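Local coordinates for cupin 2, conserved barrel domain protein (PDB 3ES1) that is of unknown function but folds as a cupin and pairs with a second copy of itself, at residues I104-E109 against R146-L151. Numbering follows the deposited sequence.
Sequences IVLEGE and RIAFIL
Ile147 brings its CG2 methyl over one face of the Phe149 ring, 3.4 Å above the plane and displaced toward the rim, while the same methyl lies against Ile104 O of the adjacent strand. Trp137 also meets the ring, the two planes inclined at about 50°. Ile147 and Phe149 lie on strand 145-153 and Ile104 on its antiparallel neighbour 99-107 in the large sheet of the cupin fold; a classic beta bulge, with Leu106 and Glu107 both facing Arg146, shifts their register by one residue. Ahead of the bulge, Ile104 and Ala148 exchange two backbone hydrogen bonds, and the one from Ile104 N to Ala148 O (2.8 Å) lies in the carbonyl plane. At the bulge, Arg146 O accepts a short bond from Leu106 N (2.7 Å) and a weak one from Glu107 N (3.4 Å), and Arg146 N returns a bond to Glu107 O.

On the face carrying Ile104, Ala148 and Arg146, the Leu106 side chain slants across the aliphatic part of Arg146, its CD1 4.0 Å from Arg146 CD and also near Ala148 CB. The arginine's CG stands opposite its own backbone N (chi1 176°), which sets the methylenes beside the leucine before a bend at chi3; beyond it the guanidinium is held by a salt bridge to Asp85 and a hydrogen bond to Pro12 O. Leu106 also packs on Leu106 of the second subunit, placing this face at the dimer interface. With an alanine in place of Leu106, the CD1 contacts with Arg146 and Ala148 would go, which would probably leave a gap beside the arginine methylenes and against the leucine of the second subunit. Farther along, where Ile150 meets Ile150 of the second subunit, the CD1 methyls of Ile104 and Ile150 touch at 3.7 Å.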
# COMPACT_ATOMS: atom_id res chain seq x y z
N ILE A 104 -5.29 -3.54 1.27
CA ILE A 104 -5.52 -4.31 0.04
C ILE A 104 -5.72 -5.76 0.35
O ILE A 104 -4.84 -6.43 0.94
CB ILE A 104 -4.38 -4.11 -1.04
CG1 ILE A 104 -4.12 -2.60 -1.29
CG2 ILE A 104 -4.78 -4.72 -2.38
CD1 ILE A 104 -2.98 -2.02 -0.44
N VAL A 105 -6.88 -6.26 -0.04
CA VAL A 105 -7.21 -7.67 0.25
C VAL A 105 -6.50 -8.58 -0.76
O VAL A 105 -6.87 -8.62 -1.96
CB VAL A 105 -8.75 -7.93 0.33
CG1 VAL A 105 -9.03 -9.34 0.83
CG2 VAL A 105 -9.47 -6.90 1.22
N LEU A 106 -5.53 -9.37 -0.29
CA LEU A 106 -4.70 -10.14 -1.22
C LEU A 106 -5.31 -11.50 -1.52
O LEU A 106 -5.19 -12.07 -2.62
CB LEU A 106 -3.26 -10.31 -0.69
CG LEU A 106 -2.45 -9.01 -0.33
CD1 LEU A 106 -1.00 -9.34 -0.08
CD2 LEU A 106 -2.59 -7.94 -1.39
N GLU A 107 -5.92 -12.02 -0.48
CA GLU A 107 -6.46 -13.39 -0.47
C GLU A 107 -7.62 -13.48 0.51
O GLU A 107 -7.53 -13.01 1.63
CB GLU A 107 -5.38 -14.39 -0.05
CG GLU A 107 -5.87 -15.73 0.38
CD GLU A 107 -6.41 -16.62 -0.74
OE1 GLU A 107 -6.11 -16.36 -1.94
OE2 GLU A 107 -7.13 -17.60 -0.40
N GLY A 108 -8.70 -14.11 0.08
CA GLY A 108 -9.88 -14.25 0.89
C GLY A 108 -10.72 -12.98 0.90
O GLY A 108 -10.58 -12.12 0.05
N GLU A 109 -11.63 -12.93 1.86
CA GLU A 109 -12.42 -11.75 2.11
C GLU A 109 -12.62 -11.51 3.57
O GLU A 109 -12.48 -12.39 4.43
CB GLU A 109 -13.75 -11.78 1.38
CG GLU A 109 -14.66 -12.92 1.71
CD GLU A 109 -15.85 -12.95 0.75
OE1 GLU A 109 -15.65 -12.84 -0.48
OE2 GLU A 109 -16.97 -13.03 1.22
N ARG A 146 -5.77 -12.59 3.88
CA ARG A 146 -4.53 -11.80 3.90
C ARG A 146 -4.79 -10.40 3.39
O ARG A 146 -5.31 -10.20 2.30
CB ARG A 146 -3.42 -12.45 3.08
CG ARG A 146 -2.16 -11.59 3.03
CD ARG A 146 -0.95 -12.35 2.50
NE ARG A 146 -0.49 -13.30 3.50
CZ ARG A 146 0.47 -14.22 3.32
NH1 ARG A 146 1.13 -14.34 2.17
NH2 ARG A 146 0.75 -15.02 4.32
N ILE A 147 -4.38 -9.43 4.20
CA ILE A 147 -4.51 -8.02 3.84
C ILE A 147 -3.16 -7.32 4.01
O ILE A 147 -2.47 -7.50 4.98
CB ILE A 147 -5.60 -7.27 4.71
CG1 ILE A 147 -6.95 -8.02 4.69
CG2 ILE A 147 -5.81 -5.83 4.18
CD1 ILE A 147 -7.99 -7.53 5.73
N ALA A 148 -2.80 -6.55 2.99
CA ALA A 148 -1.63 -5.65 3.07
C ALA A 148 -2.14 -4.29 3.51
O ALA A 148 -3.05 -3.70 2.87
CB ALA A 148 -0.93 -5.52 1.68
N PHE A 149 -1.54 -3.79 4.58
CA PHE A 149 -1.89 -2.50 5.14
C PHE A 149 -0.74 -1.52 5.09
O PHE A 149 0.38 -1.79 5.56
CB PHE A 149 -2.30 -2.62 6.62
CG PHE A 149 -3.62 -3.26 6.85
CD1 PHE A 149 -4.79 -2.61 6.50
CD2 PHE A 149 -3.70 -4.49 7.44
CE1 PHE A 149 -6.03 -3.21 6.72
CE2 PHE A 149 -4.96 -5.09 7.69
CZ PHE A 149 -6.11 -4.46 7.34
N ILE A 150 -1.05 -0.35 4.56
CA ILE A 150 -0.16 0.80 4.58
C ILE A 150 -0.75 1.93 5.43
O ILE A 150 -1.79 2.49 5.11
CB ILE A 150 0.15 1.32 3.16
CG1 ILE A 150 0.77 0.23 2.27
CG2 ILE A 150 1.13 2.53 3.22
CD1 ILE A 150 -0.20 -0.79 1.63
N LEU A 151 -0.05 2.29 6.50
CA LEU A 151 -0.55 3.27 7.43
C LEU A 151 0.32 4.51 7.35
O LEU A 151 1.52 4.46 7.50
CB LEU A 151 -0.62 2.71 8.89
CG LEU A 151 -1.44 1.41 9.10
CD1 LEU A 151 -0.60 0.12 8.90
CD2 LEU A 151 -2.12 1.38 10.48